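PDB 4K70: UL37 from Suid herpesvirus 1, which is an inner tegument protein that probably takes part in the control of viral trafficking, this chain being its N-terminal half. Local coordinates for residues A[191-196]-A[383-388]; A[305-310]-A[350-355]; A[322-327]-A[424-429]; A[334-339]-A[379-384]. One frame throughout, in Å; residues are numbered along the deposited sequence.

All four contacts join helices of a chain that contains no strand. Along the sequence, 191-196 comes first, then 305-310, 322-327, 334-339, 350-355, 379-384, 383-388 and 424-429. Contacts 1 and 4 share helix 366-385 and overlap at Arg383 and Leu384; their centres are 7 Å apart, and both reach the calcium and sodium site. Contact 3 lies 9 Å from contact 4, centre to centre, and touches it through Val427 and Val327. Contact 2 is farther out, its centre 16 Å from that of contact 4, but Cys350 touches Gly379 and His382. Helices 191-201, 321-329, 333-342, 347-358 and 422-431 all pack against helix 366-385, and 305-310 joins them through 350-355.

Contact 1 (A[191-196]-A[383-388]); sequences ALPLAL and RLLDDY. With CA (calcium ion), chain D; NA (sodium ion), chain F.
Leu385 reaches the 191-196 segment of helix 191-201, where Pro193 and Leu192 receive it. Its CB meets nothing of that segment. CG stands anti to the backbone N (chi1 178°), which carries the two methyls across to the other helix. CD2 does most of the touching. It lies 3.6 Å from Pro193 CG and 3.7 Å from Pro193 CD, so the methyl comes up to the CG-CD side of the proline ring. The same methyl also approaches Leu192 CD2 at 4.3 Å. Pro156 and Val337 pack on Leu385 as well.

The residues next to Leu385 do quite different work. Asp386 OD1 binds two ions at once, calcium at 2.4 Å and sodium at 2.8 Å. Asp387 OD2 binds the same calcium at 2.3 Å. The carbonyl oxygen of Arg383 and a water are further calcium ligands. Asp386 and Asp387 lie within a type I turn from Leu385 to Tyr388. The nearby cations would be expected to offset the two carboxylate charges. The contact between the segments is apolar and holds by shape and exclusion of water, while the charged ligands turn to the ions.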
loop_
_atom_site.group_PDB
_atom_site.type_symbol
_atom_site.label_atom_id
_atom_site.label_comp_id
_atom_site.label_asym_id
_atom_site.label_seq_id
_atom_site.Cartn_x
_atom_site.Cartn_y
_atom_site.Cartn_z
ATOM N N ALA A 191 3.424 5.440 -8.347
ATOM C CA ALA A 191 4.427 6.168 -9.121
ATOM C C ALA A 191 5.560 5.287 -9.649
ATOM O O ALA A 191 6.250 5.660 -10.606
ATOM C CB ALA A 191 4.991 7.313 -8.296
ATOM N N LEU A 192 5.772 4.131 -9.021
ATOM C CA LEU A 192 6.900 3.270 -9.394
ATOM C C LEU A 192 6.857 2.820 -10.874
ATOM O O LEU A 192 7.824 3.016 -11.610
ATOM C CB LEU A 192 7.014 2.079 -8.436
ATOM C CG LEU A 192 8.043 0.998 -8.806
ATOM C CD1 LEU A 192 9.445 1.582 -8.869
ATOM C CD2 LEU A 192 7.963 -0.169 -7.827
ATOM N N PRO A 193 5.733 2.236 -11.318
ATOM C CA PRO A 193 5.595 1.812 -12.723
ATOM C C PRO A 193 5.735 2.973 -13.709
ATOM O O PRO A 193 6.216 2.788 -14.828
ATOM C CB PRO A 193 4.160 1.285 -12.795
ATOM C CG PRO A 193 3.806 0.920 -11.409
ATOM C CD PRO A 193 4.595 1.811 -10.492
ATOM N N LEU A 194 5.287 4.159 -13.304
ATOM C CA LEU A 194 5.442 5.349 -14.130
ATOM C C LEU A 194 6.917 5.721 -14.255
ATOM O O LEU A 194 7.406 5.941 -15.361
ATOM C CB LEU A 194 4.625 6.531 -13.561
ATOM C CG LEU A 194 4.942 7.896 -14.168
ATOM C CD1 LEU A 194 4.727 7.880 -15.669
ATOM C CD2 LEU A 194 4.106 9.015 -13.516
ATOM N N ALA A 195 7.614 5.810 -13.121
ATOM C CA ALA A 195 9.053 6.092 -13.114
ATOM C C ALA A 195 9.843 5.060 -13.935
ATOM O O ALA A 195 10.754 5.408 -14.697
ATOM C CB ALA A 195 9.584 6.128 -11.680
ATOM N N LEU A 196 9.503 3.791 -13.761
ATOM C CA LEU A 196 10.162 2.732 -14.536
ATOM C C LEU A 196 9.930 2.882 -16.040
ATOM O O LEU A 196 10.856 2.694 -16.829
ATOM C CB LEU A 196 9.729 1.350 -14.048
ATOM C CG LEU A 196 10.264 0.987 -12.655
ATOM C CD1 LEU A 196 9.583 -0.246 -12.076
ATOM C CD2 LEU A 196 11.774 0.816 -12.686
ATOM N N ARG A 383 -1.930 -5.307 -9.599
ATOM C CA ARG A 383 -3.074 -5.155 -8.711
ATOM C C ARG A 383 -2.677 -4.892 -7.259
ATOM O O ARG A 383 -3.282 -4.066 -6.591
ATOM C CB ARG A 383 -3.932 -6.412 -8.747
ATOM C CG ARG A 383 -4.790 -6.533 -9.965
ATOM C CD ARG A 383 -6.011 -7.347 -9.616
ATOM N NE ARG A 383 -5.862 -8.779 -9.831
ATOM C CZ ARG A 383 -6.464 -9.705 -9.082
ATOM N NH1 ARG A 383 -7.220 -9.342 -8.048
ATOM N NH2 ARG A 383 -6.304 -10.993 -9.353
ATOM N N LEU A 384 -1.695 -5.637 -6.767
ATOM C CA LEU A 384 -1.261 -5.521 -5.379
ATOM C C LEU A 384 -0.430 -4.284 -5.098
ATOM O O LEU A 384 -0.380 -3.816 -3.959
ATOM C CB LEU A 384 -0.420 -6.740 -4.972
ATOM C CG LEU A 384 -1.133 -8.086 -4.871
ATOM C CD1 LEU A 384 -0.136 -9.227 -4.955
ATOM C CD2 LEU A 384 -1.924 -8.165 -3.584
ATOM N N LEU A 385 0.264 -3.783 -6.113
ATOM C CA LEU A 385 1.307 -2.789 -5.879
ATOM C C LEU A 385 0.803 -1.508 -5.203
ATOM O O LEU A 385 1.487 -0.959 -4.335
ATOM C CB LEU A 385 2.050 -2.457 -7.175
ATOM C CG LEU A 385 3.130 -1.379 -7.059
ATOM C CD1 LEU A 385 4.182 -1.735 -6.014
ATOM C CD2 LEU A 385 3.768 -1.091 -8.413
ATOM N N ASP A 386 -0.383 -1.033 -5.577
ATOM C CA ASP A 386 -0.884 0.219 -4.989
ATOM C C ASP A 386 -1.151 0.088 -3.497
ATOM O O ASP A 386 -1.161 1.081 -2.772
ATOM C CB ASP A 386 -2.134 0.771 -5.732
ATOM C CG ASP A 386 -3.407 -0.028 -5.441
ATOM O OD1 ASP A 386 -3.661 -1.037 -6.142
ATOM O OD2 ASP A 386 -4.161 0.358 -4.518
ATOM N N ASP A 387 -1.338 -1.139 -3.028
ATOM C CA ASP A 387 -1.713 -1.353 -1.645
ATOM C C ASP A 387 -0.499 -1.688 -0.796
ATOM O O ASP A 387 -0.588 -1.719 0.427
ATOM C CB ASP A 387 -2.697 -2.502 -1.555
ATOM C CG ASP A 387 -3.946 -2.242 -2.355
ATOM O OD1 ASP A 387 -4.734 -1.368 -1.927
ATOM O OD2 ASP A 387 -4.126 -2.902 -3.395
ATOM N N TYR A 388 0.630 -1.921 -1.452
ATOM C CA TYR A 388 1.785 -2.516 -0.785
ATOM C C TYR A 388 2.317 -1.687 0.385
ATOM O O TYR A 388 2.640 -0.508 0.228
ATOM C CB TYR A 388 2.919 -2.760 -1.772
ATOM C CG TYR A 388 4.006 -3.600 -1.149
ATOM C CD1 TYR A 388 5.029 -3.018 -0.404
ATOM C CD2 TYR A 388 3.981 -4.978 -1.265
ATOM C CE1 TYR A 388 6.008 -3.791 0.195
ATOM C CE2 TYR A 388 4.959 -5.757 -0.685
ATOM C CZ TYR A 388 5.968 -5.160 0.047
ATOM O OH TYR A 388 6.928 -5.952 0.613
HETATM CA CA CA D . -5.036 -2.860 -5.492
HETATM NA NA NA F . -2.415 -1.177 -8.642
HETATM O O HOH W 1 -6.103 -4.898 -4.762
#

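Contact 2 (A[305-310]-A[350-355]); sequences VHVAAA and CDLLER
Leu353 fills the tight part of this contact. Its CG packs 3.8 Å from Val307 CG2, and its CD1 lies 4.1 Å from the same methyl. CD2 turns to Ala310 instead, 3.7 Å from the main-chain C and 3.8 Å from CB. One isobutyl group therefore touches two residues on the same face of helix 307-311. The small alanine lets the leucine come close to the main chain. Phe345, Ala375 and Val318 add further apolar cover around this pair.

The other part of the contact is thinner. Val307 CG1 sits between its backbone N and carbonyl carbon (chi1 75°) and meets Leu352 CD1 at 4.0 Å. The two side chains cross there at about a right angle. Leu352 is partly exposed, although Val261 of helix 260-271 packs on both it and Val307. Arg355, on the same helix, is exposed. Asp351 is partly exposed; it is a known calcium-binding residue, with no such calcium bound to this chain here.

His306 is the N-cap residue of helix 307-311, and its NE2 is hydrogen-bonded to Arg289 O. The contact between 305-310 and 350-355 is plain apolar packing in an all-helical fold, with a one-turn helix laid against a longer one.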
loop_
_atom_site.group_PDB
_atom_site.type_symbol
_atom_site.label_atom_id
_atom_site.label_comp_id
_atom_site.label_asym_id
_atom_site.label_seq_id
_atom_site.Cartn_x
_atom_site.Cartn_y
_atom_site.Cartn_z
ATOM N N VAL A 305 6.575 -4.741 -25.369
ATOM C CA VAL A 305 6.074 -3.366 -25.416
ATOM C C VAL A 305 5.355 -3.102 -26.749
ATOM O O VAL A 305 4.548 -2.178 -26.854
ATOM C CB VAL A 305 7.181 -2.310 -25.182
ATOM C CG1 VAL A 305 7.907 -2.001 -26.475
ATOM C CG2 VAL A 305 6.573 -1.035 -24.605
ATOM N N HIS A 306 5.661 -3.914 -27.763
ATOM C CA HIS A 306 4.879 -3.936 -28.999
ATOM C C HIS A 306 3.830 -5.017 -28.764
ATOM O O HIS A 306 3.986 -6.154 -29.187
ATOM C CB HIS A 306 5.797 -4.285 -30.176
ATOM C CG HIS A 306 5.101 -4.370 -31.502
ATOM N ND1 HIS A 306 3.781 -4.040 -31.678
ATOM C CD2 HIS A 306 5.563 -4.753 -32.720
ATOM C CE1 HIS A 306 3.449 -4.216 -32.949
ATOM N NE2 HIS A 306 4.511 -4.642 -33.601
ATOM N N VAL A 307 2.781 -4.673 -28.025
ATOM C CA VAL A 307 1.887 -5.694 -27.483
ATOM C C VAL A 307 1.045 -6.371 -28.577
ATOM O O VAL A 307 0.689 -7.544 -28.460
ATOM C CB VAL A 307 1.007 -5.121 -26.344
ATOM C CG1 VAL A 307 -0.113 -4.244 -26.909
ATOM C CG2 VAL A 307 0.454 -6.245 -25.454
ATOM N N ALA A 308 0.754 -5.647 -29.652
ATOM C CA ALA A 308 0.006 -6.236 -30.756
ATOM C C ALA A 308 0.783 -7.396 -31.395
ATOM O O ALA A 308 0.200 -8.423 -31.731
ATOM C CB ALA A 308 -0.364 -5.181 -31.796
ATOM N N ALA A 309 2.095 -7.239 -31.549
ATOM C CA ALA A 309 2.925 -8.322 -32.070
ATOM C C ALA A 309 2.977 -9.497 -31.096
ATOM O O ALA A 309 2.853 -10.655 -31.489
ATOM C CB ALA A 309 4.337 -7.824 -32.363
ATOM N N ALA A 310 3.175 -9.185 -29.825
ATOM C CA ALA A 310 3.320 -10.208 -28.803
ATOM C C ALA A 310 2.033 -11.009 -28.668
ATOM O O ALA A 310 2.070 -12.200 -28.365
ATOM C CB ALA A 310 3.713 -9.573 -27.468
ATOM N N CYS A 350 -0.065 -6.721 -19.589
ATOM C CA CYS A 350 -0.314 -7.960 -18.870
ATOM C C CYS A 350 -1.748 -8.413 -19.112
ATOM O O CYS A 350 -1.996 -9.565 -19.424
ATOM C CB CYS A 350 -0.078 -7.779 -17.369
ATOM S SG CYS A 350 1.666 -7.662 -16.879
ATOM N N ASP A 351 -2.694 -7.501 -18.927
ATOM C CA ASP A 351 -4.095 -7.803 -19.158
ATOM C C ASP A 351 -4.329 -8.365 -20.566
ATOM O O ASP A 351 -5.027 -9.363 -20.749
ATOM C CB ASP A 351 -4.933 -6.537 -18.935
ATOM C CG ASP A 351 -6.395 -6.756 -19.211
ATOM O OD1 ASP A 351 -7.067 -7.396 -18.369
ATOM O OD2 ASP A 351 -6.876 -6.277 -20.265
ATOM N N LEU A 352 -3.727 -7.731 -21.564
ATOM C CA LEU A 352 -3.910 -8.159 -22.947
ATOM C C LEU A 352 -3.217 -9.494 -23.254
ATOM O O LEU A 352 -3.768 -10.323 -23.956
ATOM C CB LEU A 352 -3.420 -7.075 -23.910
ATOM C CG LEU A 352 -4.218 -5.765 -23.966
ATOM C CD1 LEU A 352 -3.460 -4.771 -24.829
ATOM C CD2 LEU A 352 -5.634 -6.008 -24.525
ATOM N N LEU A 353 -2.012 -9.700 -22.731
ATOM C CA LEU A 353 -1.256 -10.912 -23.054
ATOM C C LEU A 353 -1.786 -12.129 -22.294
ATOM O O LEU A 353 -1.779 -13.236 -22.812
ATOM C CB LEU A 353 0.228 -10.685 -22.807
ATOM C CG LEU A 353 0.815 -9.691 -23.812
ATOM C CD1 LEU A 353 2.249 -9.369 -23.446
ATOM C CD2 LEU A 353 0.729 -10.264 -25.239
ATOM N N GLU A 354 -2.267 -11.919 -21.071
ATOM C CA GLU A 354 -2.964 -12.972 -20.332
ATOM C C GLU A 354 -4.154 -13.506 -21.133
ATOM O O GLU A 354 -4.262 -14.709 -21.390
ATOM C CB GLU A 354 -3.450 -12.440 -18.984
ATOM C CG GLU A 354 -4.297 -13.418 -18.193
ATOM C CD GLU A 354 -4.651 -12.910 -16.798
ATOM O OE1 GLU A 354 -3.872 -12.109 -16.221
ATOM O OE2 GLU A 354 -5.708 -13.323 -16.270
ATOM N N ARG A 355 -5.047 -12.606 -21.526
ATOM C CA ARG A 355 -6.181 -12.971 -22.384
ATOM C C ARG A 355 -5.742 -13.733 -23.644
ATOM O O ARG A 355 -6.265 -14.804 -23.950
ATOM C CB ARG A 355 -6.949 -11.701 -22.750
ATOM C CG ARG A 355 -8.352 -11.925 -23.289
ATOM C CD ARG A 355 -9.305 -10.847 -22.749
ATOM N NE ARG A 355 -8.681 -9.522 -22.667
ATOM C CZ ARG A 355 -8.619 -8.771 -21.566
ATOM N NH1 ARG A 355 -9.149 -9.185 -20.415
ATOM N NH2 ARG A 355 -8.023 -7.588 -21.615
#

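Contact 3 (A[322-327]-A[424-429])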
loop_
_atom_site.group_PDB
_atom_site.type_symbol
_atom_site.label_atom_id
_atom_site.label_comp_id
_atom_site.label_asym_id
_atom_site.label_seq_id
_atom_site.Cartn_x
_atom_site.Cartn_y
_atom_site.Cartn_z
ATOM N N GLY A 322 13.611 -14.638 -20.698
ATOM C CA GLY A 322 14.403 -13.839 -19.778
ATOM C C GLY A 322 13.569 -13.062 -18.766
ATOM O O GLY A 322 13.927 -12.978 -17.582
ATOM N N VAL A 323 12.453 -12.481 -19.213
ATOM C CA VAL A 323 11.644 -11.691 -18.290
ATOM C C VAL A 323 10.953 -12.597 -17.279
ATOM O O VAL A 323 10.844 -12.256 -16.103
ATOM C CB VAL A 323 10.612 -10.790 -19.003
ATOM C CG1 VAL A 323 9.698 -11.610 -19.888
ATOM C CG2 VAL A 323 9.803 -9.995 -17.955
ATOM N N TRP A 324 10.514 -13.763 -17.741
ATOM C CA TRP A 324 9.874 -14.746 -16.873
ATOM C C TRP A 324 10.866 -15.249 -15.833
ATOM O O TRP A 324 10.515 -15.445 -14.666
ATOM C CB TRP A 324 9.345 -15.924 -17.713
ATOM C CG TRP A 324 8.750 -17.024 -16.898
ATOM C CD1 TRP A 324 8.967 -18.372 -17.050
ATOM C CD2 TRP A 324 7.861 -16.883 -15.771
ATOM N NE1 TRP A 324 8.254 -19.067 -16.104
ATOM C CE2 TRP A 324 7.572 -18.184 -15.310
ATOM C CE3 TRP A 324 7.277 -15.782 -15.123
ATOM C CZ2 TRP A 324 6.732 -18.416 -14.215
ATOM C CZ3 TRP A 324 6.440 -16.017 -14.041
ATOM C CH2 TRP A 324 6.167 -17.323 -13.602
ATOM N N GLU A 325 12.104 -15.480 -16.266
ATOM C CA GLU A 325 13.171 -15.848 -15.335
ATOM C C GLU A 325 13.402 -14.753 -14.283
ATOM O O GLU A 325 13.500 -15.040 -13.081
ATOM C CB GLU A 325 14.477 -16.158 -16.087
ATOM C CG GLU A 325 14.431 -17.479 -16.857
ATOM C CD GLU A 325 15.657 -17.713 -17.747
ATOM O OE1 GLU A 325 16.664 -16.983 -17.583
ATOM O OE2 GLU A 325 15.606 -18.626 -18.614
ATOM N N ALA A 326 13.504 -13.506 -14.735
ATOM C CA ALA A 326 13.764 -12.408 -13.799
ATOM C C ALA A 326 12.593 -12.195 -12.839
ATOM O O ALA A 326 12.795 -11.854 -11.671
ATOM C CB ALA A 326 14.111 -11.128 -14.544
ATOM N N VAL A 327 11.369 -12.400 -13.329
ATOM C CA VAL A 327 10.170 -12.288 -12.495
ATOM C C VAL A 327 10.151 -13.380 -11.425
ATOM O O VAL A 327 9.796 -13.142 -10.275
ATOM C CB VAL A 327 8.855 -12.409 -13.330
ATOM C CG1 VAL A 327 7.688 -12.790 -12.412
ATOM C CG2 VAL A 327 8.564 -11.109 -14.115
ATOM N N GLU A 424 0.189 -18.518 -7.082
ATOM C CA GLU A 424 0.301 -17.981 -5.735
ATOM C C GLU A 424 1.728 -18.144 -5.205
ATOM O O GLU A 424 2.232 -17.298 -4.460
ATOM C CB GLU A 424 -0.680 -18.669 -4.785
ATOM C CG GLU A 424 -0.625 -18.075 -3.375
ATOM C CD GLU A 424 -1.683 -18.626 -2.431
ATOM O OE1 GLU A 424 -2.427 -19.550 -2.826
ATOM O OE2 GLU A 424 -1.759 -18.129 -1.286
ATOM N N HIS A 425 2.386 -19.231 -5.596
ATOM C CA HIS A 425 3.725 -19.507 -5.081
ATOM C C HIS A 425 4.725 -18.517 -5.634
ATOM O O HIS A 425 5.678 -18.173 -4.959
ATOM C CB HIS A 425 4.156 -20.949 -5.403
ATOM C CG HIS A 425 3.476 -21.975 -4.552
ATOM N ND1 HIS A 425 3.746 -23.323 -4.646
ATOM C CD2 HIS A 425 2.529 -21.846 -3.593
ATOM C CE1 HIS A 425 3.005 -23.979 -3.769
ATOM N NE2 HIS A 425 2.255 -23.106 -3.121
ATOM N N VAL A 426 4.507 -18.035 -6.857
ATOM C CA VAL A 426 5.383 -16.992 -7.389
ATOM C C VAL A 426 5.029 -15.630 -6.790
ATOM O O VAL A 426 5.909 -14.860 -6.357
ATOM C CB VAL A 426 5.329 -16.916 -8.924
ATOM C CG1 VAL A 426 6.190 -15.752 -9.438
ATOM C CG2 VAL A 426 5.776 -18.232 -9.525
ATOM N N VAL A 427 3.737 -15.328 -6.758
ATOM C CA VAL A 427 3.281 -14.057 -6.187
ATOM C C VAL A 427 3.720 -13.876 -4.730
ATOM O O VAL A 427 4.187 -12.803 -4.340
ATOM C CB VAL A 427 1.754 -13.892 -6.306
ATOM C CG1 VAL A 427 1.289 -12.664 -5.517
ATOM C CG2 VAL A 427 1.348 -13.790 -7.787
ATOM N N ARG A 428 3.570 -14.919 -3.923
ATOM C CA ARG A 428 3.953 -14.814 -2.521
ATOM C C ARG A 428 5.439 -14.553 -2.327
ATOM O O ARG A 428 5.836 -13.939 -1.339
ATOM C CB ARG A 428 3.503 -16.033 -1.708
ATOM C CG ARG A 428 4.257 -17.335 -1.968
ATOM C CD ARG A 428 3.653 -18.452 -1.121
ATOM N NE ARG A 428 4.332 -19.733 -1.315
ATOM C CZ ARG A 428 3.905 -20.885 -0.811
ATOM N NH1 ARG A 428 2.795 -20.924 -0.085
ATOM N NH2 ARG A 428 4.587 -21.999 -1.035
ATOM N N HIS A 429 6.252 -14.992 -3.281
ATOM C CA HIS A 429 7.696 -14.875 -3.152
ATOM C C HIS A 429 8.160 -13.418 -3.151
ATOM O O HIS A 429 9.151 -13.061 -2.512
ATOM C CB HIS A 429 8.418 -15.669 -4.253
ATOM C CG HIS A 429 9.861 -15.942 -3.938
ATOM N ND1 HIS A 429 10.244 -16.814 -2.941
ATOM C CD2 HIS A 429 11.001 -15.429 -4.454
ATOM C CE1 HIS A 429 11.566 -16.836 -2.868
ATOM N NE2 HIS A 429 12.051 -16.010 -3.776
#
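Trp324 and Val426 cross obliquely, the indole coming in with the far corner of its six-membered ring. CH2 of the indole lies 4.2 Å from Val426 CG2. That methyl approaches the ring at a slant. In Trp324 a chi1 of 176° puts the indole on the far side of CB from the main-chain nitrogen, which swings the ring out from the side of its helix to the valine.

The CB of Val426 is directed toward the other helix, and the residue divides its two methyls. CG2 goes to the indole. CG1 goes to Val327, whose CG1 is 4.5 Å away, a loose touch. Trp324 and Val327 are three residues apart on their helix, so Val426 meets two residues from successive turns. Nothing polar passes between the segments. The indole NE1 is hydrogen-bonded to a glycerol, probably from the crystallisation liquor.

The contact is small and only partly buried. Helix 321-329 and helix 422-431 run steeply across each other here. Both also lean on helix 366-385: Trp324 packs on Cys373 and Thr374, while Val427 packs on Val380 and Leu384. Helix 333-342 lies against the first of them, with Val336 and Leu340 touching Val327.

Contact 4 (A[334-339]-A[379-384]). With NA (sodium ion), chain F; CA (calcium ion), chain D.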
loop_
_atom_site.group_PDB
_atom_site.type_symbol
_atom_site.label_atom_id
_atom_site.label_comp_id
_atom_site.label_asym_id
_atom_site.label_seq_id
_atom_site.Cartn_x
_atom_site.Cartn_y
_atom_site.Cartn_z
ATOM N N LEU A 334 10.019 -4.169 -5.682
ATOM C CA LEU A 334 10.793 -3.367 -6.625
ATOM C C LEU A 334 11.351 -4.267 -7.712
ATOM O O LEU A 334 11.250 -3.970 -8.896
ATOM C CB LEU A 334 11.933 -2.612 -5.935
ATOM C CG LEU A 334 12.872 -1.908 -6.922
ATOM C CD1 LEU A 334 12.111 -0.985 -7.886
ATOM C CD2 LEU A 334 13.960 -1.137 -6.201
ATOM N N GLN A 335 11.940 -5.381 -7.297
ATOM C CA GLN A 335 12.555 -6.301 -8.241
ATOM C C GLN A 335 11.581 -6.792 -9.306
ATOM O O GLN A 335 11.890 -6.775 -10.499
ATOM C CB GLN A 335 13.166 -7.485 -7.486
ATOM C CG GLN A 335 14.370 -7.079 -6.632
ATOM C CD GLN A 335 14.874 -8.205 -5.737
ATOM O OE1 GLN A 335 14.543 -9.368 -5.937
ATOM N NE2 GLN A 335 15.673 -7.853 -4.735
ATOM N N VAL A 336 10.405 -7.231 -8.882
ATOM C CA VAL A 336 9.491 -7.848 -9.825
ATOM C C VAL A 336 8.867 -6.777 -10.731
ATOM O O VAL A 336 8.757 -6.977 -11.936
ATOM C CB VAL A 336 8.413 -8.727 -9.127
ATOM C CG1 VAL A 336 7.488 -7.876 -8.257
ATOM C CG2 VAL A 336 7.590 -9.508 -10.177
ATOM N N VAL A 337 8.489 -5.633 -10.162
ATOM C CA VAL A 337 7.917 -4.559 -10.971
ATOM C C VAL A 337 8.935 -3.995 -11.956
ATOM O O VAL A 337 8.593 -3.671 -13.082
ATOM C CB VAL A 337 7.356 -3.427 -10.099
ATOM C CG1 VAL A 337 6.779 -2.337 -10.987
ATOM C CG2 VAL A 337 6.305 -3.983 -9.157
ATOM N N GLU A 338 10.193 -3.897 -11.542
ATOM C CA GLU A 338 11.234 -3.453 -12.473
ATOM C C GLU A 338 11.408 -4.449 -13.625
ATOM O O GLU A 338 11.622 -4.060 -14.774
ATOM C CB GLU A 338 12.576 -3.251 -11.754
ATOM C CG GLU A 338 13.727 -2.974 -12.722
ATOM C CD GLU A 338 14.951 -2.397 -12.032
ATOM O OE1 GLU A 338 14.933 -2.287 -10.787
ATOM O OE2 GLU A 338 15.927 -2.045 -12.734
ATOM N N ALA A 339 11.311 -5.735 -13.312
ATOM C CA ALA A 339 11.458 -6.769 -14.325
ATOM C C ALA A 339 10.311 -6.680 -15.314
ATOM O O ALA A 339 10.521 -6.791 -16.529
ATOM C CB ALA A 339 11.489 -8.140 -13.682
ATOM N N GLY A 379 -0.142 -9.280 -13.824
ATOM C CA GLY A 379 -1.428 -8.653 -13.577
ATOM C C GLY A 379 -1.732 -8.661 -12.094
ATOM O O GLY A 379 -2.310 -7.722 -11.543
ATOM N N VAL A 380 -1.336 -9.743 -11.439
ATOM C CA VAL A 380 -1.559 -9.859 -10.008
ATOM C C VAL A 380 -0.639 -8.893 -9.254
ATOM O O VAL A 380 -1.083 -8.161 -8.369
ATOM C CB VAL A 380 -1.375 -11.304 -9.536
ATOM C CG1 VAL A 380 -1.478 -11.387 -8.008
ATOM C CG2 VAL A 380 -2.410 -12.214 -10.215
ATOM N N VAL A 381 0.636 -8.863 -9.628
ATOM C CA VAL A 381 1.569 -7.896 -9.037
ATOM C C VAL A 381 1.065 -6.455 -9.182
ATOM O O VAL A 381 1.061 -5.693 -8.215
ATOM C CB VAL A 381 2.970 -8.010 -9.677
ATOM C CG1 VAL A 381 3.848 -6.814 -9.304
ATOM C CG2 VAL A 381 3.620 -9.322 -9.273
ATOM N N HIS A 382 0.636 -6.085 -10.390
ATOM C CA HIS A 382 0.161 -4.713 -10.640
ATOM C C HIS A 382 -1.030 -4.346 -9.769
ATOM O O HIS A 382 -1.134 -3.215 -9.269
ATOM C CB HIS A 382 -0.174 -4.500 -12.118
ATOM C CG HIS A 382 1.027 -4.239 -12.969
ATOM N ND1 HIS A 382 1.803 -3.108 -12.829
ATOM C CD2 HIS A 382 1.595 -4.960 -13.969
ATOM C CE1 HIS A 382 2.795 -3.142 -13.702
ATOM N NE2 HIS A 382 2.685 -4.251 -14.412
ATOM N N ARG A 383 -1.930 -5.307 -9.599
ATOM C CA ARG A 383 -3.074 -5.155 -8.711
ATOM C C ARG A 383 -2.677 -4.892 -7.259
ATOM O O ARG A 383 -3.282 -4.066 -6.591
ATOM C CB ARG A 383 -3.932 -6.412 -8.747
ATOM C CG ARG A 383 -4.790 -6.533 -9.965
ATOM C CD ARG A 383 -6.011 -7.347 -9.616
ATOM N NE ARG A 383 -5.862 -8.779 -9.831
ATOM C CZ ARG A 383 -6.464 -9.705 -9.082
ATOM N NH1 ARG A 383 -7.220 -9.342 -8.048
ATOM N NH2 ARG A 383 -6.304 -10.993 -9.353
ATOM N N LEU A 384 -1.695 -5.637 -6.767
ATOM C CA LEU A 384 -1.261 -5.521 -5.379
ATOM C C LEU A 384 -0.430 -4.284 -5.098
ATOM O O LEU A 384 -0.380 -3.816 -3.959
ATOM C CB LEU A 384 -0.420 -6.740 -4.972
ATOM C CG LEU A 384 -1.133 -8.086 -4.871
ATOM C CD1 LEU A 384 -0.136 -9.227 -4.955
ATOM C CD2 LEU A 384 -1.924 -8.165 -3.584
HETATM NA NA NA F . -2.415 -1.177 -8.642
HETATM CA CA CA D . -5.036 -2.860 -5.492
HETATM O O HOH W 1 -6.103 -4.898 -4.762
#
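Val381 meets both Val336 and Val337, and these three buried valines make the apolar part of the contact. Val381 CG1 lies 3.8 Å from Val337 CG2 and 3.9 Å from Val336 CG1, so one methyl serves two partners. The other methyl, CG2, comes within 4.1 Å of Val336 CG2. Val336 and Val381 lie alongside with their tips heading opposite ways, CG1 beside CG1 and CG2 beside CG2. Leu192 and Leu196 of helix 191-201 close over Val337.

A polar interaction is made elsewhere on helix 366-385. The His382 side chain is held through NE2, which is hydrogen-bonded to Phe345 O in the loop before helix 347-358.

Metal binding comes from the main chain. The carbonyl oxygen of His382 binds sodium at 2.5 Å, and Asp386 is a second ligand of that ion. Arg383 O, one residue on, is a ligand of the calcium.

Segments 334-339 and 379-384 run in broadly opposite directions, well tilted from antiparallel. The result is two crossing helices joined by three valines, packed beside a metal site near the C-terminal end of one of them.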